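Local coordinates for hypoxic response protein 1 (Mycobacterium tuberculosis, PDB 1XKF) that is of unknown function, is a secreted zinc-binding homodimer with two CBS domains in each chain, and, unlike some relatives, does not seem to bind AMP, at residues D49-M54 with P109-H114; E95-M100 with V120-I125. All coordinates share one frame; numbering follows the deposited sequence.

Contact 1 of 2, residues D49-M54 with P109-H114; sequences DRLHGM and PVISEH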
ATOM      1  N   ASP B  49     -17.386  17.994  -6.049  1.00 27.57           N
ATOM      2  CA  ASP B  49     -15.971  17.691  -6.222  1.00 27.02           C
ATOM      3  C   ASP B  49     -15.015  18.578  -5.430  1.00 24.87           C
ATOM      4  O   ASP B  49     -13.962  18.969  -5.933  1.00 23.95           O
ATOM      5  CB  ASP B  49     -15.596  17.735  -7.707  1.00 29.26           C
ATOM      6  CG  ASP B  49     -16.056  16.501  -8.460  1.00 33.36           C
ATOM      7  OD1 ASP B  49     -15.811  16.415  -9.680  1.00 35.61           O
ATOM      8  OD2 ASP B  49     -16.659  15.607  -7.825  1.00 36.29           O
ATOM      9  N   ARG B  50     -15.384  18.898  -4.195  1.00 23.27           N
ATOM     10  CA  ARG B  50     -14.531  19.705  -3.327  1.00 22.28           C
ATOM     11  C   ARG B  50     -13.576  18.729  -2.642  1.00 20.68           C
ATOM     12  O   ARG B  50     -13.995  17.935  -1.802  1.00 18.48           O
ATOM     13  CB  ARG B  50     -15.369  20.425  -2.272  1.00 24.50           C
ATOM     14  CG  ARG B  50     -16.466  21.287  -2.855  1.00 28.37           C
ATOM     15  CD  ARG B  50     -15.896  22.453  -3.622  1.00 31.31           C
ATOM     16  NE  ARG B  50     -16.943  23.208  -4.301  1.00 34.84           N
ATOM     17  CZ  ARG B  50     -16.820  24.473  -4.679  1.00 34.80           C
ATOM     18  NH1 ARG B  50     -15.693  25.127  -4.436  1.00 36.21           N
ATOM     19  NH2 ARG B  50     -17.817  25.082  -5.304  1.00 37.11           N
ATOM     20  N   LEU B  51     -12.299  18.795  -3.002  1.00 18.26           N
ATOM     21  CA  LEU B  51     -11.298  17.887  -2.445  1.00 19.28           C
ATOM     22  C   LEU B  51     -11.068  17.982  -0.935  1.00 20.12           C
ATOM     23  O   LEU B  51     -10.798  19.056  -0.399  1.00 20.43           O
ATOM     24  CB  LEU B  51      -9.960  18.081  -3.162  1.00 16.08           C
ATOM     25  CG  LEU B  51      -8.856  17.117  -2.712  1.00 17.14           C
ATOM     26  CD1 LEU B  51      -9.200  15.702  -3.176  1.00 12.46           C
ATOM     27  CD2 LEU B  51      -7.521  17.551  -3.289  1.00 17.16           C
ATOM     28  N   HIS B  52     -11.166  16.840  -0.258  1.00 18.56           N
ATOM     29  CA  HIS B  52     -10.938  16.781   1.178  1.00 20.32           C
ATOM     30  C   HIS B  52      -9.673  15.988   1.511  1.00 19.30           C
ATOM     31  O   HIS B  52      -9.223  15.991   2.650  1.00 21.00           O
ATOM     32  CB  HIS B  52     -12.136  16.146   1.893  1.00 23.09           C
ATOM     33  CG  HIS B  52     -13.344  17.028   1.950  1.00 26.06           C
ATOM     34  ND1 HIS B  52     -14.480  16.688   2.654  1.00 28.96           N
ATOM     35  CD2 HIS B  52     -13.592  18.238   1.396  1.00 28.10           C
ATOM     36  CE1 HIS B  52     -15.376  17.652   2.528  1.00 28.85           C
ATOM     37  NE2 HIS B  52     -14.862  18.603   1.770  1.00 26.70           N
ATOM     38  N   GLY B  53      -9.108  15.303   0.520  1.00 17.31           N
ATOM     39  CA  GLY B  53      -7.891  14.538   0.762  1.00 16.12           C
ATOM     40  C   GLY B  53      -7.769  13.280  -0.077  1.00 13.14           C
ATOM     41  O   GLY B  53      -8.608  13.020  -0.933  1.00 13.58           O
ATOM     42  N   MET B  54      -6.715  12.503   0.168  1.00 13.25           N
ATOM     43  CA  MET B  54      -6.487  11.254  -0.557  1.00 13.37           C
ATOM     44  C   MET B  54      -6.616  10.060   0.391  1.00 13.42           C
ATOM     45  O   MET B  54      -6.246  10.149   1.567  1.00 14.74           O
ATOM     46  CB  MET B  54      -5.081  11.238  -1.177  1.00 11.80           C
ATOM     47  CG  MET B  54      -4.863  12.215  -2.326  1.00 15.73           C
ATOM     48  SD  MET B  54      -5.756  11.759  -3.842  1.00 15.92           S
ATOM     49  CE  MET B  54      -4.996  10.156  -4.214  1.00 13.73           C
ATOM     50  N   PRO B 109      -3.330  15.253  -6.414  1.00 15.31           N
ATOM     51  CA  PRO B 109      -4.545  15.761  -7.048  1.00 15.00           C
ATOM     52  C   PRO B 109      -4.339  17.189  -7.553  1.00 14.92           C
ATOM     53  O   PRO B 109      -3.547  17.954  -6.993  1.00 14.68           O
ATOM     54  CB  PRO B 109      -5.583  15.665  -5.931  1.00 16.98           C
ATOM     55  CG  PRO B 109      -4.776  15.796  -4.688  1.00 17.20           C
ATOM     56  CD  PRO B 109      -3.557  14.969  -4.985  1.00 14.55           C
ATOM     57  N   VAL B 110      -5.041  17.532  -8.628  1.00 15.94           N
ATOM     58  CA  VAL B 110      -4.958  18.861  -9.221  1.00 14.96           C
ATOM     59  C   VAL B 110      -6.299  19.562  -9.031  1.00 17.32           C
ATOM     60  O   VAL B 110      -7.354  19.004  -9.348  1.00 15.32           O
ATOM     61  CB  VAL B 110      -4.648  18.780 -10.724  1.00 14.45           C
ATOM     62  CG1 VAL B 110      -4.468  20.180 -11.299  1.00 14.91           C
ATOM     63  CG2 VAL B 110      -3.401  17.935 -10.948  1.00 13.60           C
ATOM     64  N   ILE B 111      -6.249  20.784  -8.513  1.00 16.61           N
ATOM     65  CA  ILE B 111      -7.450  21.560  -8.257  1.00 20.51           C
ATOM     66  C   ILE B 111      -7.496  22.843  -9.076  1.00 21.61           C
ATOM     67  O   ILE B 111      -6.467  23.375  -9.495  1.00 21.55           O
ATOM     68  CB  ILE B 111      -7.557  21.928  -6.749  1.00 21.83           C
ATOM     69  CG1 ILE B 111      -7.990  20.701  -5.936  1.00 25.49           C
ATOM     70  CG2 ILE B 111      -8.561  23.047  -6.541  1.00 27.51           C
ATOM     71  CD1 ILE B 111      -7.001  19.569  -5.948  1.00 28.48           C
ATOM     72  N   SER B 112      -8.713  23.314  -9.313  1.00 21.58           N
ATOM     73  CA  SER B 112      -8.952  24.547 -10.038  1.00 23.70           C
ATOM     74  C   SER B 112     -10.248  25.100  -9.468  1.00 24.71           C
ATOM     75  O   SER B 112     -11.292  24.450  -9.533  1.00 21.60           O
ATOM     76  CB  SER B 112      -9.101  24.279 -11.534  1.00 25.16           C
ATOM     77  OG  SER B 112      -9.191  25.496 -12.255  1.00 27.06           O
ATOM     78  N   GLU B 113     -10.165  26.288  -8.881  1.00 25.63           N
ATOM     79  CA  GLU B 113     -11.320  26.940  -8.285  1.00 29.29           C
ATOM     80  C   GLU B 113     -11.996  26.064  -7.237  1.00 29.30           C
ATOM     81  O   GLU B 113     -13.218  25.907  -7.234  1.00 30.34           O
ATOM     82  CB  GLU B 113     -12.321  27.336  -9.372  1.00 32.15           C
ATOM     83  CG  GLU B 113     -11.706  28.208 -10.453  1.00 37.30           C
ATOM     84  CD  GLU B 113     -12.742  28.854 -11.342  1.00 40.29           C
ATOM     85  OE1 GLU B 113     -13.485  29.727 -10.846  1.00 42.64           O
ATOM     86  OE2 GLU B 113     -12.814  28.488 -12.535  1.00 42.90           O
ATOM     87  N   HIS B 114     -11.180  25.492  -6.354  1.00 29.15           N
ATOM     88  CA  HIS B 114     -11.648  24.644  -5.260  1.00 29.24           C
ATOM     89  C   HIS B 114     -12.193  23.278  -5.660  1.00 27.30           C
ATOM     90  O   HIS B 114     -12.640  22.515  -4.805  1.00 29.59           O
ATOM     91  CB  HIS B 114     -12.703  25.391  -4.439  1.00 31.75           C
ATOM     92  CG  HIS B 114     -12.283  26.768  -4.031  1.00 35.31           C
ATOM     93  ND1 HIS B 114     -11.105  27.019  -3.361  1.00 35.71           N
ATOM     94  CD2 HIS B 114     -12.878  27.972  -4.210  1.00 36.84           C
ATOM     95  CE1 HIS B 114     -10.991  28.318  -3.147  1.00 37.11           C
ATOM     96  NE2 HIS B 114     -12.053  28.919  -3.653  1.00 36.95           N
TER
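L51, on strand 50-56, meets P109 and I111, on strand 107-112, where the two CBS repeats of the chain pack together as a CBS pair. The two strands belong to different sheets. Their short segments run roughly antiparallel, at 146°, with axes 8.8 Å apart. They are therefore packed by side chains and are not paired edge to edge.

The apolar part is small and centred on one methyl. CG of L51 stands anti to the backbone N (chi1 -177°), which sends it toward strand 107-112, and the second torsion (69°) turns CD2 to P109 and I111. L51 CD2 lies 3.5 Å from P109 CG, on the proline ring. The same methyl presses on I111 CD1 at 3.4 Å, a close approach for two methyls. M54 touches the next ring atom, with M54 CG 4.0 Å from P109 CD. The two side chains run alongside in opposite senses. Y86 also touches P109 and I111, and A41 and P43 of strand 41-46 touch M54. Strand 50-56 carries a classic bulge at H52 and G53, opposite I44.

At the turn after strand 107-112, R50 passes H114 without a polar bond between them; its NH2 makes a salt bridge with D48 OD1. The guanidinium and imidazole planes are 24° apart. Nearer the R50 backbone, R50 CD lies 3.5 Å from H114 O.

Contact 2 of 2, residues E95-M100 with V120-I125; sequences EMLNVM and VTEADI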
ATOM      1  N   GLU B  95       6.947  22.665  -9.009  1.00 21.39           N
ATOM      2  CA  GLU B  95       6.000  22.807  -7.908  1.00 22.09           C
ATOM      3  C   GLU B  95       5.353  21.460  -7.588  1.00 20.96           C
ATOM      4  O   GLU B  95       5.166  21.117  -6.424  1.00 19.49           O
ATOM      5  CB  GLU B  95       4.931  23.847  -8.260  1.00 26.00           C
ATOM      6  CG  GLU B  95       5.508  25.245  -8.459  1.00 32.19           C
ATOM      7  CD  GLU B  95       4.462  26.285  -8.819  1.00 35.62           C
ATOM      8  OE1 GLU B  95       3.817  26.153  -9.884  1.00 35.04           O
ATOM      9  OE2 GLU B  95       4.287  27.240  -8.034  1.00 39.38           O
ATOM     10  N   MET B  96       5.025  20.693  -8.625  1.00 19.24           N
ATOM     11  CA  MET B  96       4.413  19.386  -8.424  1.00 18.91           C
ATOM     12  C   MET B  96       5.396  18.443  -7.743  1.00 19.59           C
ATOM     13  O   MET B  96       5.011  17.636  -6.894  1.00 18.03           O
ATOM     14  CB  MET B  96       3.953  18.798  -9.761  1.00 18.49           C
ATOM     15  CG  MET B  96       2.788  19.546 -10.379  1.00 19.24           C
ATOM     16  SD  MET B  96       2.159  18.757 -11.876  1.00 24.32           S
ATOM     17  CE  MET B  96       2.906  19.782 -13.122  1.00 22.82           C
ATOM     18  N   LEU B  97       6.670  18.546  -8.116  1.00 18.41           N
ATOM     19  CA  LEU B  97       7.693  17.700  -7.516  1.00 18.13           C
ATOM     20  C   LEU B  97       7.920  18.112  -6.066  1.00 18.05           C
ATOM     21  O   LEU B  97       8.169  17.266  -5.206  1.00 19.11           O
ATOM     22  CB  LEU B  97       8.999  17.794  -8.315  1.00 16.34           C
ATOM     23  CG  LEU B  97       8.982  17.096  -9.680  1.00 17.95           C
ATOM     24  CD1 LEU B  97      10.324  17.276 -10.366  1.00 18.80           C
ATOM     25  CD2 LEU B  97       8.683  15.612  -9.493  1.00 17.44           C
ATOM     26  N   ASN B  98       7.822  19.408  -5.788  1.00 16.64           N
ATOM     27  CA  ASN B  98       8.004  19.885  -4.420  1.00 17.75           C
ATOM     28  C   ASN B  98       6.910  19.321  -3.514  1.00 18.41           C
ATOM     29  O   ASN B  98       7.181  18.893  -2.392  1.00 18.14           O
ATOM     30  CB  ASN B  98       7.969  21.417  -4.360  1.00 19.31           C
ATOM     31  CG  ASN B  98       9.165  22.058  -5.042  1.00 20.27           C
ATOM     32  OD1 ASN B  98      10.236  21.459  -5.131  1.00 19.37           O
ATOM     33  ND2 ASN B  98       8.992  23.294  -5.506  1.00 20.05           N
ATOM     34  N   VAL B  99       5.673  19.321  -4.003  1.00 19.15           N
ATOM     35  CA  VAL B  99       4.548  18.810  -3.221  1.00 19.10           C
ATOM     36  C   VAL B  99       4.665  17.307  -2.996  1.00 20.00           C
ATOM     37  O   VAL B  99       4.399  16.812  -1.898  1.00 18.98           O
ATOM     38  CB  VAL B  99       3.194  19.102  -3.915  1.00 19.57           C
ATOM     39  CG1 VAL B  99       2.047  18.556  -3.074  1.00 19.15           C
ATOM     40  CG2 VAL B  99       3.027  20.596  -4.118  1.00 19.30           C
ATOM     41  N   MET B 100       5.059  16.580  -4.037  1.00 21.13           N
ATOM     42  CA  MET B 100       5.211  15.134  -3.926  1.00 22.23           C
ATOM     43  C   MET B 100       6.295  14.815  -2.901  1.00 24.84           C
ATOM     44  O   MET B 100       6.126  13.940  -2.052  1.00 23.98           O
ATOM     45  CB  MET B 100       5.584  14.527  -5.282  1.00 23.08           C
ATOM     46  CG  MET B 100       4.521  14.714  -6.349  1.00 25.54           C
ATOM     47  SD  MET B 100       4.943  13.930  -7.914  1.00 26.85           S
ATOM     48  CE  MET B 100       3.324  13.555  -8.545  1.00 26.92           C
ATOM     49  N   VAL B 120      -2.223  13.863 -11.098  1.00 16.14           N
ATOM     50  CA  VAL B 120      -0.924  13.820 -11.770  1.00 16.31           C
ATOM     51  C   VAL B 120      -0.001  12.850 -11.036  1.00 14.46           C
ATOM     52  O   VAL B 120       0.062  12.858  -9.807  1.00 14.89           O
ATOM     53  CB  VAL B 120      -0.234  15.211 -11.788  1.00 19.32           C
ATOM     54  CG1 VAL B 120       1.164  15.088 -12.384  1.00 22.68           C
ATOM     55  CG2 VAL B 120      -1.051  16.197 -12.594  1.00 21.16           C
ATOM     56  N   THR B 121       0.705  12.008 -11.786  1.00 16.37           N
ATOM     57  CA  THR B 121       1.638  11.053 -11.188  1.00 17.34           C
ATOM     58  C   THR B 121       3.056  11.370 -11.670  1.00 17.50           C
ATOM     59  O   THR B 121       3.232  12.069 -12.671  1.00 15.94           O
ATOM     60  CB  THR B 121       1.301   9.604 -11.598  1.00 17.75           C
ATOM     61  OG1 THR B 121       1.585   9.422 -12.990  1.00 20.55           O
ATOM     62  CG2 THR B 121      -0.173   9.310 -11.349  1.00 19.35           C
ATOM     63  N   GLU B 122       4.066  10.863 -10.969  1.00 17.23           N
ATOM     64  CA  GLU B 122       5.441  11.118 -11.383  1.00 20.68           C
ATOM     65  C   GLU B 122       5.664  10.566 -12.784  1.00 17.98           C
ATOM     66  O   GLU B 122       6.418  11.135 -13.571  1.00 18.63           O
ATOM     67  CB  GLU B 122       6.437  10.480 -10.416  1.00 24.30           C
ATOM     68  CG  GLU B 122       6.436  11.104  -9.038  1.00 31.91           C
ATOM     69  CD  GLU B 122       7.683  10.762  -8.247  1.00 35.27           C
ATOM     70  OE1 GLU B 122       8.031   9.567  -8.176  1.00 37.75           O
ATOM     71  OE2 GLU B 122       8.311  11.690  -7.696  1.00 39.23           O
ATOM     72  N   ALA B 123       4.993   9.461 -13.096  1.00 18.34           N
ATOM     73  CA  ALA B 123       5.117   8.852 -14.414  1.00 18.41           C
ATOM     74  C   ALA B 123       4.566   9.808 -15.469  1.00 18.87           C
ATOM     75  O   ALA B 123       5.092   9.878 -16.579  1.00 18.82           O
ATOM     76  CB  ALA B 123       4.369   7.520 -14.455  1.00 21.05           C
ATOM     77  N   ASP B 124       3.509  10.546 -15.130  1.00 17.96           N
ATOM     78  CA  ASP B 124       2.939  11.498 -16.079  1.00 17.22           C
ATOM     79  C   ASP B 124       3.955  12.613 -16.319  1.00 17.54           C
ATOM     80  O   ASP B 124       4.208  13.010 -17.455  1.00 17.75           O
ATOM     81  CB  ASP B 124       1.641  12.114 -15.548  1.00 17.51           C
ATOM     82  CG  ASP B 124       0.552  11.082 -15.306  1.00 17.04           C
ATOM     83  OD1 ASP B 124       0.382  10.176 -16.142  1.00 16.09           O
ATOM     84  OD2 ASP B 124      -0.146  11.190 -14.281  1.00 18.52           O
ATOM     85  N   ILE B 125       4.535  13.123 -15.239  1.00 16.76           N
ATOM     86  CA  ILE B 125       5.526  14.183 -15.356  1.00 18.19           C
ATOM     87  C   ILE B 125       6.684  13.701 -16.228  1.00 19.08           C
ATOM     88  O   ILE B 125       7.191  14.442 -17.075  1.00 18.42           O
ATOM     89  CB  ILE B 125       6.088  14.581 -13.971  1.00 18.60           C
ATOM     90  CG1 ILE B 125       4.976  15.171 -13.103  1.00 19.76           C
ATOM     91  CG2 ILE B 125       7.218  15.582 -14.142  1.00 20.02           C
ATOM     92  CD1 ILE B 125       5.413  15.519 -11.684  1.00 21.37           C
TER
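M100 of helix 93-103 packs against V120 and E122, where strand 115-121 ends and helix 122-127 begins. This is a helix packed on a strand-to-helix junction within the second CBS domain. The fit is one of shape, side chains against side chains and backbone.

M100 is the bump with the largest share of the contact. Its chain is extended beyond CG, so the terminal methyl arrives end-on in the bend of the backbone. There M100 CE lies 3.6 Å from V120 O and 3.7 Å from E122 N. Just behind it, M100 SD lies 3.4 Å from E122 CG. The M100 and E122 side chains pass one another head to tail.

I125 supplies the bump from the other side. Its CG1 is anti to the carbonyl carbon (chi1 -64°), and the extended second torsion (177°) takes CD1 out to the surface of helix 93-103. I125 CD1 settles among M96, L97 and M100, and lies 3.9 Å from L97 CD2. One helix turn before M100, M96 bends at its last torsion. M96 SD lies 3.8 Å from V120 CG1, and the two side chains cross at about a right angle.

A capping box between T121 and D124 spans the start of helix 122-127. T121 OG1 accepts from D124 N at 3.1 Å. D124 OD2 takes both T121 N and T121 OG1 from the same face of its carboxylate plane.

I13 of helix 10-13 touches M96, V120 and D124. V87 of strand 87-88 touches M96, and V108 of strand 107-112 lies against M100.

The centres of contacts 1 and 2 are 16 Å apart, and strand 107-112 joins them. It lends P109 and I111 to contact 1, while V110 points away from that contact and touches contact 2. V110 CG2 lies 3.4 Å from V120 CG2 on the neighbouring strand 115-121. Contact 1 joins the two CBS domains; contact 2 lies inside the second. Both come near probable zinc ligands. By side chain, H103 is about 8 Å from P109 of contact 1 and about 7 Å from M100 of contact 2. H128, probably a ligand of the other zinc ion, is about 6 Å from I125 of contact 2.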